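Local structure of putative fructose-bisphosphate aldolase (Coccidioides immitis, 3PM6) at residues 60-63 against 69-72; 96-101 against 134-139; 138-141 against 146-149. The protein is a putative class II fructose-bisphosphate aldolase, a zinc-containing protein with a TIM-barrel fold. All coordinates share one frame; numbering follows the deposited sequence.

Contact 1: 60-63 against 69-72; sequences PWAI and LLVR
With chi1 at -84°, Leu-70 sets its CG anti to its own carbonyl carbon, and the leucine branch then reaches across to Trp-61 and Ala-62; the indole of Trp-61, its CG anti to the backbone N (chi1 171°), brings CZ3 of its six-membered ring to that branch. The contact joins helix 60-66 to helix 69-80, two consecutive helices on the outside of a TIM barrel, which follow strand 54-58 and precede strand 85-92 in the chain. One methyl does most of the work on the Leu-70 side: CD1 lies 3.9 Å from Ala-62 CB and also touches CZ3 of Trp-61, at 4.2 Å, approaching the indole obliquely. Backbones come close here, with the CA atoms of Ala-62 and Leu-70 6.3 Å apart, consistent with the small alanine methyl facing the other helix.

A second apolar pair lies one residue further along each helix. Ile-63 and Val-71 slant across one another, and Val-71 CG2 meets the CG1 methylene of Ile-63 at 3.9 Å. Phe-114 packs on both of these side chains, while helix 95-103 covers Ile-63 through Arg-100 and Ala-101. The indole has a different environment: it stacks on Tyr-65, and its NE1 is hydrogen-bonded to Glu-276 OE2 of the second subunit, so the indole N-H is satisfied from across the dimer interface. Leu-70 packs on Leu-37 of that same subunit.

No direct hydrogen bond links the two segments, but a water does. It joins the backbone of the first helix to the start of the second, donating to Ala-62 O at 2.9 Å and accepting from Val-71 N at 3.2 Å.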
loop_
_atom_site.group_PDB
_atom_site.type_symbol
_atom_site.label_atom_id
_atom_site.label_comp_id
_atom_site.label_asym_id
_atom_site.label_seq_id
_atom_site.Cartn_x
_atom_site.Cartn_y
_atom_site.Cartn_z
ATOM N N PRO A 60 8.941 -11.800 -1.205
ATOM C CA PRO A 60 8.141 -12.542 -0.221
ATOM C C PRO A 60 7.874 -11.745 1.050
ATOM O O PRO A 60 6.858 -11.957 1.730
ATOM C CB PRO A 60 9.026 -13.784 0.087
ATOM C CG PRO A 60 9.733 -14.065 -1.216
ATOM C CD PRO A 60 9.807 -12.705 -1.986
ATOM N N TRP A 61 8.800 -10.856 1.377
ATOM C CA TRP A 61 8.635 -9.940 2.501
ATOM C C TRP A 61 7.305 -9.178 2.495
ATOM O O TRP A 61 6.795 -8.846 3.564
ATOM C CB TRP A 61 9.777 -8.912 2.555
ATOM C CG TRP A 61 9.513 -7.844 3.573
ATOM C CD1 TRP A 61 9.785 -7.903 4.913
ATOM C CD2 TRP A 61 8.879 -6.571 3.346
ATOM N NE1 TRP A 61 9.372 -6.738 5.535
ATOM C CE2 TRP A 61 8.812 -5.906 4.602
ATOM C CE3 TRP A 61 8.382 -5.920 2.202
ATOM C CZ2 TRP A 61 8.265 -4.613 4.747
ATOM C CZ3 TRP A 61 7.828 -4.650 2.344
ATOM C CH2 TRP A 61 7.779 -4.004 3.613
ATOM N N ALA A 62 6.776 -8.864 1.313
ATOM C CA ALA A 62 5.540 -8.122 1.238
ATOM C C ALA A 62 4.370 -8.936 1.803
ATOM O O ALA A 62 3.458 -8.391 2.428
ATOM C CB ALA A 62 5.259 -7.678 -0.198
ATOM N N ILE A 63 4.419 -10.248 1.603
ATOM C CA ILE A 63 3.407 -11.135 2.174
ATOM C C ILE A 63 3.725 -11.349 3.683
ATOM O O ILE A 63 2.832 -11.192 4.530
ATOM C CB ILE A 63 3.358 -12.457 1.415
ATOM C CG1 ILE A 63 2.930 -12.219 -0.040
ATOM C CG2 ILE A 63 2.435 -13.445 2.116
ATOM C CD1 ILE A 63 3.489 -13.294 -1.032
ATOM N N LEU A 69 -2.207 -7.403 1.994
ATOM C CA LEU A 69 -2.354 -5.949 1.755
ATOM C C LEU A 69 -1.588 -5.310 0.597
ATOM O O LEU A 69 -2.174 -4.565 -0.172
ATOM C CB LEU A 69 -2.073 -5.114 3.018
ATOM C CG LEU A 69 -3.354 -4.732 3.764
ATOM C CD1 LEU A 69 -3.076 -3.543 4.675
ATOM C CD2 LEU A 69 -4.422 -4.388 2.734
ATOM N N LEU A 70 -0.279 -5.519 0.507
ATOM C CA LEU A 70 0.460 -4.943 -0.614
ATOM C C LEU A 70 0.092 -5.653 -1.891
ATOM O O LEU A 70 0.013 -5.031 -2.958
ATOM C CB LEU A 70 1.969 -5.042 -0.381
ATOM C CG LEU A 70 2.520 -3.918 0.469
ATOM C CD1 LEU A 70 3.924 -4.222 0.942
ATOM C CD2 LEU A 70 2.484 -2.609 -0.350
ATOM N N VAL A 71 -0.106 -6.969 -1.793
ATOM C CA VAL A 71 -0.449 -7.774 -2.965
ATOM C C VAL A 71 -1.749 -7.211 -3.567
ATOM O O VAL A 71 -1.803 -6.937 -4.772
ATOM C CB VAL A 71 -0.594 -9.269 -2.613
ATOM C CG1 VAL A 71 -1.107 -10.092 -3.784
ATOM C CG2 VAL A 71 0.689 -9.827 -2.122
ATOM N N ARG A 72 -2.766 -7.014 -2.712
ATOM C CA ARG A 72 -4.097 -6.575 -3.126
ATOM C C ARG A 72 -4.069 -5.136 -3.661
ATOM O O ARG A 72 -4.659 -4.842 -4.691
ATOM C CB ARG A 72 -5.095 -6.686 -1.958
HETATM O O HOH W 1 0.965 -8.096 1.019
#

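Contact 2: 96-101 against 134-139; sequences EIIKRA and RELVAY
On the outer layer of the TIM barrel, helix 95-103 and helix 126-141 run side by side, and Lys-99 of the first lies across the ring of Tyr-139 on the second. The short segments are nearly parallel, at 12°, with their axes 10.3 Å apart. Lys-99 CG sits almost over the middle of the phenol, 3.8 Å from the ring centroid, in a CH-pi contact. Beyond it the chain runs extended and then bends at its last torsion (chi4 -59°), which brings NZ back over the CD1 side of the same ring. Lys-99 NZ is 4.1 Å from the centroid of the Tyr-139 ring, an off-centre cation-pi contact. Tyr-139 also has a cation-pi partner in Arg-143, and its OH is hydrogen-bonded to Asp-103, which helps fix the ring across the neighbouring helix.

Deeper in, the interface turns apolar. Leu-136 spreads its two methyls: CD1 meets Ile-98 CD1 at 4.0 Å, while CD2 is 4.1 Å from Ile-98 CG2 and also touches the CE methylene of Lys-99, at 4.0 Å. Ile-98 and Leu-136 cross at about a right angle, and both rest on Val-119 of strand 116-119 and on Met-121. Near-parallel neighbouring helices, packed on the strands through aliphatic side chains, are characteristic of a beta/alpha barrel.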
loop_
_atom_site.group_PDB
_atom_site.type_symbol
_atom_site.label_atom_id
_atom_site.label_comp_id
_atom_site.label_asym_id
_atom_site.label_seq_id
_atom_site.Cartn_x
_atom_site.Cartn_y
_atom_site.Cartn_z
ATOM N N GLU A 96 7.233 -23.256 0.128
ATOM C CA GLU A 96 6.055 -22.941 0.943
ATOM C C GLU A 96 5.489 -21.552 0.650
ATOM O O GLU A 96 4.274 -21.360 0.548
ATOM C CB GLU A 96 6.366 -23.084 2.444
ATOM N N ILE A 97 6.368 -20.576 0.493
ATOM C CA ILE A 97 5.919 -19.216 0.191
ATOM C C ILE A 97 5.341 -19.086 -1.218
ATOM O O ILE A 97 4.463 -18.266 -1.480
ATOM C CB ILE A 97 7.060 -18.208 0.391
ATOM C CG1 ILE A 97 7.159 -17.857 1.880
ATOM C CG2 ILE A 97 6.760 -16.922 -0.334
ATOM C CD1 ILE A 97 7.795 -18.902 2.759
ATOM N N ILE A 98 5.863 -19.879 -2.134
ATOM C CA ILE A 98 5.412 -19.831 -3.521
ATOM C C ILE A 98 3.951 -20.323 -3.572
ATOM O O ILE A 98 3.074 -19.666 -4.143
ATOM C CB ILE A 98 6.392 -20.636 -4.415
ATOM C CG1 ILE A 98 7.699 -19.830 -4.551
ATOM C CG2 ILE A 98 5.795 -20.964 -5.796
ATOM C CD1 ILE A 98 8.865 -20.574 -5.194
ATOM N N LYS A 99 3.688 -21.450 -2.931
ATOM C CA LYS A 99 2.335 -22.006 -2.905
ATOM C C LYS A 99 1.411 -21.041 -2.186
ATOM O O LYS A 99 0.295 -20.835 -2.618
ATOM C CB LYS A 99 2.317 -23.334 -2.181
ATOM C CG LYS A 99 3.146 -24.354 -2.815
ATOM C CD LYS A 99 3.572 -25.326 -1.721
ATOM C CE LYS A 99 4.272 -26.479 -2.335
ATOM N NZ LYS A 99 3.343 -27.125 -3.283
ATOM N N ARG A 100 1.893 -20.426 -1.108
ATOM C CA ARG A 100 1.072 -19.477 -0.373
ATOM C C ARG A 100 0.719 -18.280 -1.269
ATOM O O ARG A 100 -0.449 -17.834 -1.327
ATOM C CB ARG A 100 1.781 -19.024 0.900
ATOM C CG ARG A 100 0.960 -18.041 1.757
ATOM C CD ARG A 100 1.815 -17.342 2.840
ATOM N NE ARG A 100 1.021 -16.349 3.565
ATOM C CZ ARG A 100 1.398 -15.745 4.693
ATOM N NH1 ARG A 100 0.592 -14.870 5.269
ATOM N NH2 ARG A 100 2.570 -16.022 5.259
ATOM N N ALA A 101 1.714 -17.773 -1.991
ATOM C CA ALA A 101 1.445 -16.698 -2.967
ATOM C C ALA A 101 0.508 -17.157 -4.100
ATOM O O ALA A 101 -0.372 -16.421 -4.508
ATOM C CB ALA A 101 2.744 -16.143 -3.531
ATOM N N ARG A 134 10.383 -27.677 -11.390
ATOM C CA ARG A 134 9.366 -28.437 -12.168
ATOM C C ARG A 134 8.036 -28.571 -11.409
ATOM O O ARG A 134 6.970 -28.295 -11.940
ATOM C CB ARG A 134 9.895 -29.812 -12.545
ATOM C CG ARG A 134 8.907 -30.690 -13.313
ATOM C CD ARG A 134 9.575 -32.023 -13.680
ATOM N NE ARG A 134 10.709 -31.834 -14.594
ATOM C CZ ARG A 134 10.608 -31.727 -15.924
ATOM N NH1 ARG A 134 9.415 -31.792 -16.533
ATOM N NH2 ARG A 134 11.705 -31.547 -16.647
ATOM N N GLU A 135 8.105 -28.970 -10.151
ATOM C CA GLU A 135 6.889 -29.176 -9.399
ATOM C C GLU A 135 6.208 -27.888 -8.986
ATOM O O GLU A 135 4.980 -27.846 -8.920
ATOM C CB GLU A 135 7.098 -30.175 -8.247
ATOM C CG GLU A 135 7.507 -29.657 -6.910
ATOM C CD GLU A 135 7.483 -30.788 -5.849
ATOM O OE1 GLU A 135 8.571 -31.223 -5.412
ATOM O OE2 GLU A 135 6.378 -31.255 -5.462
ATOM N N LEU A 136 6.985 -26.830 -8.739
ATOM C CA LEU A 136 6.393 -25.560 -8.397
ATOM C C LEU A 136 5.775 -24.850 -9.595
ATOM O O LEU A 136 4.795 -24.109 -9.438
ATOM C CB LEU A 136 7.382 -24.646 -7.641
ATOM C CG LEU A 136 7.721 -25.168 -6.246
ATOM C CD1 LEU A 136 9.018 -24.525 -5.749
ATOM C CD2 LEU A 136 6.582 -24.996 -5.248
ATOM N N VAL A 137 6.358 -25.045 -10.776
ATOM C CA VAL A 137 5.782 -24.532 -12.001
ATOM C C VAL A 137 4.398 -25.166 -12.218
ATOM O O VAL A 137 3.437 -24.475 -12.590
ATOM C CB VAL A 137 6.697 -24.826 -13.209
ATOM C CG1 VAL A 137 5.922 -24.711 -14.525
ATOM C CG2 VAL A 137 7.925 -23.886 -13.186
ATOM N N ALA A 138 4.295 -26.475 -11.984
ATOM C CA ALA A 138 3.006 -27.169 -12.102
ATOM C C ALA A 138 1.976 -26.511 -11.184
ATOM O O ALA A 138 0.866 -26.168 -11.607
ATOM C CB ALA A 138 3.167 -28.679 -11.755
ATOM N N TYR A 139 2.379 -26.287 -9.931
ATOM C CA TYR A 139 1.489 -25.705 -8.943
ATOM C C TYR A 139 1.012 -24.299 -9.341
ATOM O O TYR A 139 -0.170 -23.963 -9.181
ATOM C CB TYR A 139 2.176 -25.696 -7.579
ATOM C CG TYR A 139 1.255 -25.441 -6.415
ATOM C CD1 TYR A 139 0.751 -26.514 -5.632
ATOM C CD2 TYR A 139 0.884 -24.133 -6.080
ATOM C CE1 TYR A 139 -0.118 -26.260 -4.527
ATOM C CE2 TYR A 139 0.035 -23.864 -4.994
ATOM C CZ TYR A 139 -0.462 -24.927 -4.216
ATOM O OH TYR A 139 -1.302 -24.630 -3.150
#

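Contact 3: 138-141 against 146-149; sequences AYCN and ATEA
Cys-140 and Thr-147 meet through carbon: Cys-140 CB is 3.6 Å from Thr-147 CG2, and the same methyl lies 4.0 Å from the cysteine SG. The threonine torsion explains why a methyl is what the helix meets. With chi1 at 61°, OG1 is placed between the backbone N and the carbonyl carbon, and CG2, anti to the carbonyl carbon, projects to the cysteine. SG is likewise anti to its own carbonyl carbon (chi1 -68°), and lies alongside that methyl. Asn-141 adds a looser border at the end of the helix, where its CA is 6.4 Å from that of Ala-146. No hydrogen bond crosses between the two segments, so this helix-to-strand contact rests on van der Waals packing.

In the next shell, Ile-98 packs on Cys-140 and Val-119 on Thr-147. The strand is tied through its backbone to both neighbouring strands, Ala-146 and Glu-148 bonding to Ile-117 and Thr-147 to Trp-187. Glu-148 is hydrogen-bonded through OE2 to His-227, a zinc ligand.

The pair joins the helix to the second strand of the beta-alpha-beta unit formed by strand 116-119, helix 126-141 and strand 146-149, the helix lying over the outside of the barrel beside helix 95-103.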
loop_
_atom_site.group_PDB
_atom_site.type_symbol
_atom_site.label_atom_id
_atom_site.label_comp_id
_atom_site.label_asym_id
_atom_site.label_seq_id
_atom_site.Cartn_x
_atom_site.Cartn_y
_atom_site.Cartn_z
ATOM N N ALA A 138 4.295 -26.475 -11.984
ATOM C CA ALA A 138 3.006 -27.169 -12.102
ATOM C C ALA A 138 1.976 -26.511 -11.184
ATOM O O ALA A 138 0.866 -26.168 -11.607
ATOM C CB ALA A 138 3.167 -28.679 -11.755
ATOM N N TYR A 139 2.379 -26.287 -9.931
ATOM C CA TYR A 139 1.489 -25.705 -8.943
ATOM C C TYR A 139 1.012 -24.299 -9.341
ATOM O O TYR A 139 -0.170 -23.963 -9.181
ATOM C CB TYR A 139 2.176 -25.696 -7.579
ATOM C CG TYR A 139 1.255 -25.441 -6.415
ATOM C CD1 TYR A 139 0.751 -26.514 -5.632
ATOM C CD2 TYR A 139 0.884 -24.133 -6.080
ATOM C CE1 TYR A 139 -0.118 -26.260 -4.527
ATOM C CE2 TYR A 139 0.035 -23.864 -4.994
ATOM C CZ TYR A 139 -0.462 -24.927 -4.216
ATOM O OH TYR A 139 -1.302 -24.630 -3.150
ATOM N N CYS A 140 1.925 -23.479 -9.849
ATOM C CA CYS A 140 1.586 -22.139 -10.306
ATOM C C CYS A 140 0.687 -22.167 -11.566
ATOM O O CYS A 140 -0.266 -21.397 -11.695
ATOM C CB CYS A 140 2.876 -21.363 -10.604
ATOM S SG CYS A 140 3.890 -20.977 -9.142
ATOM N N ASN A 141 1.059 -23.007 -12.525
ATOM C CA ASN A 141 0.340 -23.120 -13.789
ATOM C C ASN A 141 -1.130 -23.538 -13.557
ATOM O O ASN A 141 -2.050 -22.920 -14.103
ATOM C CB ASN A 141 1.031 -24.136 -14.699
ATOM C CG ASN A 141 2.299 -23.596 -15.340
ATOM O OD1 ASN A 141 2.716 -22.452 -15.091
ATOM N ND2 ASN A 141 2.922 -24.421 -16.192
ATOM N N ALA A 146 2.070 -17.529 -14.522
ATOM C CA ALA A 146 3.292 -17.675 -15.287
ATOM C C ALA A 146 4.528 -17.712 -14.351
ATOM O O ALA A 146 4.452 -17.287 -13.195
ATOM C CB ALA A 146 3.409 -16.525 -16.264
ATOM N N THR A 147 5.655 -18.228 -14.829
ATOM C CA THR A 147 6.798 -18.482 -13.935
ATOM C C THR A 147 8.136 -18.148 -14.556
ATOM O O THR A 147 8.302 -18.208 -15.764
ATOM C CB THR A 147 6.885 -19.944 -13.430
ATOM O OG1 THR A 147 7.035 -20.814 -14.531
ATOM C CG2 THR A 147 5.674 -20.357 -12.640
ATOM N N GLU A 148 9.076 -17.800 -13.703
ATOM C CA GLU A 148 10.442 -17.462 -14.104
ATOM C C GLU A 148 11.290 -18.331 -13.221
ATOM O O GLU A 148 10.942 -18.528 -12.067
ATOM C CB GLU A 148 10.713 -15.988 -13.812
ATOM C CG GLU A 148 12.151 -15.513 -13.994
ATOM C CD GLU A 148 12.311 -14.029 -13.662
ATOM O OE1 GLU A 148 11.410 -13.220 -14.009
ATOM O OE2 GLU A 148 13.334 -13.669 -13.037
ATOM N N ALA A 149 12.399 -18.831 -13.755
ATOM C CA ALA A 149 13.341 -19.617 -13.001
ATOM C C ALA A 149 14.755 -19.180 -13.318
ATOM O O ALA A 149 14.989 -18.455 -14.293
ATOM C CB ALA A 149 13.151 -21.097 -13.300
#

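Contact 1 closes before contact 2 opens, and contact 3 begins on the segment where contact 2 ends. Contacts 1 and 2 lie in the outer helical layer; contact 3 joins that layer to a barrel strand. Contacts 1 and 2 have centres about 16 Å apart and touch where helix 60-66 meets helix 95-103: Ile-63 CD1 packs on Ala-101 CB at 3.9 Å. Contacts 2 and 3, about 7 Å between centres, share Ala-138 and Tyr-139; Ile-98 CG2 lies 3.8 Å from Cys-140 SG. Contacts 1 and 3 do not touch, their nearest atoms being about 11 Å apart. The zinc, held by His-91, His-196 and His-227, is about 14 Å from the side chains of Trp-61 and Ile-98.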